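Local coordinates for putative outer membrane protein (LpxR) (Salmonella typhimurium, PDB 3FID), which probably deacylates lipid A as a lipopolysaccharide-modifying enzyme of the outer membrane and binds zinc ions, at residues A48-P62 / R77-S91. Numbering follows the deposited sequence.
Sequences ASQLSFHIAQDIYSP and RAFSAFLHTGLEWNS. With ZN (zinc ion), chain E.
His54 and His84 project from neighbouring strands of the LpxR beta-barrel onto its inner face and share a zinc ion, His54 through NE2 (2.1 Å) and His84 through ND1. The two rings meet rim to rim, their planes 68° apart, and the metal bridges the facing nitrogens, His54 NE2 and His84 ND1; Asp104 of strand 97-108 and a water complete the site. Room for the His54 ring comes from the facing residue, Gly86: the imidazole lies over its backbone, with Gly86 N 3.4 Å above the ring plane. The His84 ring is sandwiched: Ala56 CB fits as a bump against one face in a CH-pi contact, 3.7 Å from the His84 ring centroid, while the Phe82 ring covers the opposite face. The rotation of the His84 ring is further fixed at its edge, where His84 NE2 donates a bond of 2.9 Å to Asp58 OD2, close to the imidazole plane but 30° out of the carboxylate plane, on its anti side. Asp58 OD1 in turn forms a salt bridge with Arg205 and a hydrogen bond with Tyr33 OH.

Backbone hydrogen-bonded pairs from Gln50-Asn90 to Tyr60-Ser80 set this antiparallel register. On the outer face, Thr85 OG1, anti to its own N (chi1 -180°), reaches His54 O at 2.8 Å, giving that carbonyl a second donor beside Gly86 N. Phe53, Ile55 and Leu87 lie on the surface there, as expected of a barrel wall facing lipid. At one end Ser49 CB packs against the six-membered ring of Trp89, 3.5 Å from CZ2; at the other, Pro62 CD presses onto the centre of the Phe79 ring, 3.4 Å from its centroid. With ND1 on zinc and NE2 donating to Asp58, His84 is tied at both nitrogens, and the carboxylate would be expected to polarise the imidazole and strengthen its hold on the metal.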
loop_
_atom_site.group_PDB
_atom_site.type_symbol
_atom_site.label_atom_id
_atom_site.label_comp_id
_atom_site.label_asym_id
_atom_site.label_seq_id
_atom_site.Cartn_x
_atom_site.Cartn_y
_atom_site.Cartn_z
ATOM N N ALA A 48 9.417 18.592 -13.305
ATOM C CA ALA A 48 9.362 18.550 -11.837
ATOM C C ALA A 48 8.056 17.989 -11.227
ATOM O O ALA A 48 8.043 17.616 -10.055
ATOM C CB ALA A 48 9.650 19.916 -11.275
ATOM N N SER A 49 6.981 17.941 -12.023
ATOM C CA SER A 49 5.629 17.773 -11.497
ATOM C C SER A 49 4.768 16.779 -12.268
ATOM O O SER A 49 4.683 16.843 -13.504
ATOM C CB SER A 49 4.914 19.115 -11.491
ATOM O OG SER A 49 5.467 20.010 -10.539
ATOM N N GLN A 50 4.079 15.910 -11.521
ATOM C CA GLN A 50 3.143 14.949 -12.099
ATOM C C GLN A 50 1.749 15.101 -11.541
ATOM O O GLN A 50 1.553 15.529 -10.387
ATOM C CB GLN A 50 3.550 13.514 -11.793
ATOM C CG GLN A 50 4.837 13.053 -12.357
ATOM C CD GLN A 50 5.048 11.563 -12.109
ATOM O OE1 GLN A 50 4.850 11.053 -10.986
ATOM N NE2 GLN A 50 5.443 10.863 -13.154
ATOM N N LEU A 51 0.784 14.740 -12.382
ATOM C CA LEU A 51 -0.581 14.512 -11.977
ATOM C C LEU A 51 -0.900 13.045 -12.237
ATOM O O LEU A 51 -0.736 12.577 -13.365
ATOM C CB LEU A 51 -1.532 15.385 -12.799
ATOM C CG LEU A 51 -3.010 15.362 -12.419
ATOM C CD1 LEU A 51 -3.337 15.844 -10.975
ATOM C CD2 LEU A 51 -3.789 16.151 -13.462
ATOM N N SER A 52 -1.411 12.349 -11.209
ATOM C CA SER A 52 -1.713 10.921 -11.309
ATOM C C SER A 52 -3.186 10.603 -11.099
ATOM O O SER A 52 -3.850 11.257 -10.306
ATOM C CB SER A 52 -0.921 10.148 -10.260
ATOM O OG SER A 52 0.452 10.340 -10.478
ATOM N N PHE A 53 -3.662 9.566 -11.784
ATOM C CA PHE A 53 -5.015 9.054 -11.613
ATOM C C PHE A 53 -4.872 7.563 -11.318
ATOM O O PHE A 53 -4.001 6.910 -11.881
ATOM C CB PHE A 53 -5.813 9.213 -12.913
ATOM C CG PHE A 53 -7.086 8.389 -12.965
ATOM C CD1 PHE A 53 -8.214 8.772 -12.229
ATOM C CD2 PHE A 53 -7.152 7.219 -13.742
ATOM C CE1 PHE A 53 -9.406 8.008 -12.291
ATOM C CE2 PHE A 53 -8.325 6.438 -13.799
ATOM C CZ PHE A 53 -9.447 6.835 -13.095
ATOM N N HIS A 54 -5.768 7.013 -10.499
ATOM C CA HIS A 54 -5.744 5.584 -10.236
ATOM C C HIS A 54 -7.118 5.067 -9.848
ATOM O O HIS A 54 -7.986 5.840 -9.462
ATOM C CB HIS A 54 -4.767 5.258 -9.106
ATOM C CG HIS A 54 -5.286 5.620 -7.747
ATOM N ND1 HIS A 54 -5.252 6.905 -7.256
ATOM C CD2 HIS A 54 -5.879 4.864 -6.792
ATOM C CE1 HIS A 54 -5.796 6.926 -6.048
ATOM N NE2 HIS A 54 -6.168 5.694 -5.736
ATOM N N ILE A 55 -7.289 3.758 -10.016
ATOM C CA ILE A 55 -8.416 3.010 -9.454
ATOM C C ILE A 55 -7.776 1.804 -8.742
ATOM O O ILE A 55 -6.762 1.261 -9.207
ATOM C CB ILE A 55 -9.419 2.565 -10.554
ATOM C CG1 ILE A 55 -10.511 1.637 -9.988
ATOM C CG2 ILE A 55 -8.702 1.847 -11.684
ATOM C CD1 ILE A 55 -11.808 2.366 -9.465
ATOM N N ALA A 56 -8.361 1.391 -7.615
ATOM C CA ALA A 56 -7.776 0.284 -6.863
ATOM C C ALA A 56 -8.819 -0.431 -6.000
ATOM O O ALA A 56 -9.853 0.155 -5.658
ATOM C CB ALA A 56 -6.627 0.804 -5.997
ATOM N N GLN A 57 -8.530 -1.686 -5.681
ATOM C CA GLN A 57 -9.336 -2.462 -4.726
ATOM C C GLN A 57 -8.393 -3.199 -3.781
ATOM O O GLN A 57 -7.493 -3.928 -4.213
ATOM C CB GLN A 57 -10.245 -3.471 -5.439
ATOM C CG GLN A 57 -11.319 -4.094 -4.486
ATOM C CD GLN A 57 -11.789 -5.467 -4.917
ATOM O OE1 GLN A 57 -10.996 -6.313 -5.334
ATOM N NE2 GLN A 57 -13.093 -5.693 -4.826
ATOM N N ASP A 58 -8.591 -2.992 -2.489
ATOM C CA ASP A 58 -7.819 -3.703 -1.480
ATOM C C ASP A 58 -8.756 -4.493 -0.585
ATOM O O ASP A 58 -9.825 -3.998 -0.247
ATOM C CB ASP A 58 -7.047 -2.688 -0.674
ATOM C CG ASP A 58 -6.025 -1.984 -1.523
ATOM O OD1 ASP A 58 -5.169 -2.712 -2.091
ATOM O OD2 ASP A 58 -6.129 -0.750 -1.640
ATOM N N ILE A 59 -8.349 -5.722 -0.253
ATOM C CA ILE A 59 -9.188 -6.702 0.451
ATOM C C ILE A 59 -8.452 -7.105 1.739
ATOM O O ILE A 59 -7.238 -7.387 1.704
ATOM C CB ILE A 59 -9.436 -7.934 -0.434
ATOM C CG1 ILE A 59 -10.036 -7.501 -1.795
ATOM C CG2 ILE A 59 -10.391 -8.985 0.283
ATOM C CD1 ILE A 59 -10.338 -8.694 -2.723
ATOM N N TYR A 60 -9.199 -7.094 2.849
ATOM C CA TYR A 60 -8.681 -7.326 4.201
ATOM C C TYR A 60 -9.436 -8.500 4.797
ATOM O O TYR A 60 -10.604 -8.720 4.460
ATOM C CB TYR A 60 -8.830 -6.069 5.090
ATOM C CG TYR A 60 -8.048 -4.926 4.474
ATOM C CD1 TYR A 60 -6.671 -4.850 4.639
ATOM C CD2 TYR A 60 -8.674 -3.974 3.663
ATOM C CE1 TYR A 60 -5.910 -3.837 4.022
ATOM C CE2 TYR A 60 -7.929 -2.947 3.050
ATOM C CZ TYR A 60 -6.549 -2.901 3.236
ATOM O OH TYR A 60 -5.781 -1.916 2.643
ATOM N N SER A 61 -8.747 -9.246 5.660
ATOM C CA SER A 61 -9.181 -10.627 6.008
ATOM C C SER A 61 -8.848 -10.937 7.481
ATOM O O SER A 61 -7.850 -10.415 8.010
ATOM C CB SER A 61 -8.469 -11.635 5.090
ATOM O OG SER A 61 -8.856 -12.988 5.398
ATOM N N PRO A 62 -9.679 -11.792 8.151
ATOM C CA PRO A 62 -9.239 -12.421 9.413
ATOM C C PRO A 62 -8.035 -13.336 9.128
ATOM O O PRO A 62 -7.755 -13.652 7.961
ATOM C CB PRO A 62 -10.435 -13.301 9.851
ATOM C CG PRO A 62 -11.494 -13.137 8.855
ATOM C CD PRO A 62 -11.026 -12.215 7.739
ATOM N N ARG A 77 -9.865 -9.007 12.809
ATOM C CA ARG A 77 -10.566 -8.162 11.858
ATOM C C ARG A 77 -11.618 -8.972 11.100
ATOM O O ARG A 77 -11.447 -10.164 10.827
ATOM C CB ARG A 77 -9.594 -7.413 10.908
ATOM C CG ARG A 77 -8.826 -8.273 9.971
ATOM C CD ARG A 77 -7.498 -7.585 9.560
ATOM N NE ARG A 77 -7.705 -6.274 8.999
ATOM C CZ ARG A 77 -6.827 -5.273 9.034
ATOM N NH1 ARG A 77 -5.658 -5.382 9.673
ATOM N NH2 ARG A 77 -7.162 -4.121 8.487
ATOM N N ALA A 78 -12.728 -8.311 10.789
ATOM C CA ALA A 78 -13.733 -8.859 9.898
ATOM C C ALA A 78 -13.210 -8.811 8.458
ATOM O O ALA A 78 -12.325 -8.000 8.160
ATOM C CB ALA A 78 -14.983 -7.997 9.990
ATOM N N PHE A 79 -13.791 -9.618 7.564
ATOM C CA PHE A 79 -13.607 -9.400 6.123
ATOM C C PHE A 79 -14.056 -7.964 5.752
ATOM O O PHE A 79 -15.084 -7.459 6.238
ATOM C CB PHE A 79 -14.357 -10.456 5.290
ATOM C CG PHE A 79 -13.635 -11.788 5.180
ATOM C CD1 PHE A 79 -12.553 -11.951 4.300
ATOM C CD2 PHE A 79 -14.037 -12.877 5.942
ATOM C CE1 PHE A 79 -11.875 -13.187 4.204
ATOM C CE2 PHE A 79 -13.387 -14.136 5.861
ATOM C CZ PHE A 79 -12.310 -14.304 5.003
ATOM N N SER A 80 -13.277 -7.295 4.908
ATOM C CA SER A 80 -13.680 -5.998 4.349
ATOM C C SER A 80 -12.959 -5.720 3.023
ATOM O O SER A 80 -11.990 -6.380 2.681
ATOM C CB SER A 80 -13.435 -4.833 5.340
ATOM O OG SER A 80 -12.037 -4.603 5.523
ATOM N N ALA A 81 -13.451 -4.747 2.275
ATOM C CA ALA A 81 -12.698 -4.261 1.116
ATOM C C ALA A 81 -12.862 -2.759 0.944
ATOM O O ALA A 81 -13.856 -2.162 1.372
ATOM C CB ALA A 81 -13.092 -5.024 -0.177
ATOM N N PHE A 82 -11.853 -2.163 0.329
ATOM C CA PHE A 82 -11.783 -0.732 0.100
ATOM C C PHE A 82 -11.608 -0.558 -1.416
ATOM O O PHE A 82 -10.622 -1.004 -1.974
ATOM C CB PHE A 82 -10.568 -0.209 0.875
ATOM C CG PHE A 82 -10.253 1.256 0.649
ATOM C CD1 PHE A 82 -11.262 2.197 0.442
ATOM C CD2 PHE A 82 -8.927 1.682 0.724
ATOM C CE1 PHE A 82 -10.954 3.552 0.305
ATOM C CE2 PHE A 82 -8.599 3.033 0.565
ATOM C CZ PHE A 82 -9.622 3.966 0.355
ATOM N N LEU A 83 -12.587 0.061 -2.066
ATOM C CA LEU A 83 -12.542 0.320 -3.518
ATOM C C LEU A 83 -12.406 1.826 -3.704
ATOM O O LEU A 83 -13.167 2.584 -3.123
ATOM C CB LEU A 83 -13.843 -0.142 -4.166
ATOM C CG LEU A 83 -14.003 0.108 -5.672
ATOM C CD1 LEU A 83 -13.083 -0.787 -6.574
ATOM C CD2 LEU A 83 -15.483 -0.173 -5.935
ATOM N N HIS A 84 -11.417 2.271 -4.472
ATOM C CA HIS A 84 -11.110 3.710 -4.448
ATOM C C HIS A 84 -10.561 4.224 -5.763
ATOM O O HIS A 84 -10.014 3.477 -6.548
ATOM C CB HIS A 84 -10.177 4.077 -3.281
ATOM C CG HIS A 84 -8.992 3.161 -3.117
ATOM N ND1 HIS A 84 -7.692 3.581 -3.290
ATOM C CD2 HIS A 84 -8.919 1.859 -2.759
ATOM C CE1 HIS A 84 -6.870 2.574 -3.039
ATOM N NE2 HIS A 84 -7.593 1.512 -2.739
ATOM N N THR A 85 -10.759 5.519 -6.006
ATOM C CA THR A 85 -10.192 6.133 -7.179
ATOM C C THR A 85 -9.764 7.511 -6.746
ATOM O O THR A 85 -10.353 8.079 -5.854
ATOM C CB THR A 85 -11.203 6.187 -8.381
ATOM O OG1 THR A 85 -10.570 6.804 -9.510
ATOM C CG2 THR A 85 -12.491 6.929 -8.037
ATOM N N GLY A 86 -8.750 8.076 -7.385
ATOM C CA GLY A 86 -8.446 9.443 -7.034
ATOM C C GLY A 86 -7.450 10.102 -7.958
ATOM O O GLY A 86 -7.045 9.529 -8.950
ATOM N N LEU A 87 -7.041 11.296 -7.553
ATOM C CA LEU A 87 -6.097 12.115 -8.277
ATOM C C LEU A 87 -5.041 12.590 -7.290
ATOM O O LEU A 87 -5.342 12.808 -6.103
ATOM C CB LEU A 87 -6.825 13.349 -8.821
ATOM C CG LEU A 87 -7.771 13.136 -10.005
ATOM C CD1 LEU A 87 -8.673 14.365 -10.136
ATOM C CD2 LEU A 87 -6.969 12.863 -11.291
ATOM N N GLU A 88 -3.818 12.786 -7.774
ATOM C CA GLU A 88 -2.743 13.261 -6.914
ATOM C C GLU A 88 -1.739 14.139 -7.659
ATOM O O GLU A 88 -1.357 13.818 -8.774
ATOM C CB GLU A 88 -1.998 12.054 -6.377
ATOM C CG GLU A 88 -0.992 12.335 -5.296
ATOM C CD GLU A 88 -0.094 11.144 -5.104
ATOM O OE1 GLU A 88 0.906 11.037 -5.841
ATOM O OE2 GLU A 88 -0.421 10.297 -4.239
ATOM N N TRP A 89 -1.298 15.210 -7.002
ATOM C CA TRP A 89 -0.210 16.066 -7.471
ATOM C C TRP A 89 1.096 15.590 -6.809
ATOM O O TRP A 89 1.130 15.398 -5.606
ATOM C CB TRP A 89 -0.540 17.514 -7.075
ATOM C CG TRP A 89 0.464 18.517 -7.500
ATOM C CD1 TRP A 89 1.371 19.174 -6.704
ATOM C CD2 TRP A 89 0.654 19.015 -8.824
ATOM N NE1 TRP A 89 2.129 20.046 -7.468
ATOM C CE2 TRP A 89 1.709 19.964 -8.771
ATOM C CE3 TRP A 89 0.043 18.742 -10.057
ATOM C CZ2 TRP A 89 2.159 20.648 -9.901
ATOM C CZ3 TRP A 89 0.506 19.415 -11.198
ATOM C CH2 TRP A 89 1.548 20.368 -11.106
ATOM N N ASN A 90 2.144 15.359 -7.586
ATOM C CA ASN A 90 3.457 14.901 -7.070
ATOM C C ASN A 90 4.532 15.833 -7.614
ATOM O O ASN A 90 4.701 15.905 -8.821
ATOM C CB ASN A 90 3.728 13.467 -7.556
ATOM C CG ASN A 90 5.040 12.874 -7.013
ATOM O OD1 ASN A 90 5.599 13.337 -6.028
ATOM N ND2 ASN A 90 5.503 11.833 -7.651
ATOM N N SER A 91 5.245 16.566 -6.755
ATOM C CA SER A 91 6.093 17.636 -7.268
ATOM C C SER A 91 7.400 17.838 -6.497
ATOM O O SER A 91 7.420 17.788 -5.279
ATOM C CB SER A 91 5.309 18.943 -7.266
ATOM O OG SER A 91 6.132 19.991 -7.720
HETATM ZN ZN ZN E . -6.746 5.382 -3.784
HETATM O O HOH W 1 1.110 12.026 -8.673
HETATM O O HOH W 2 -4.969 5.407 -2.376
#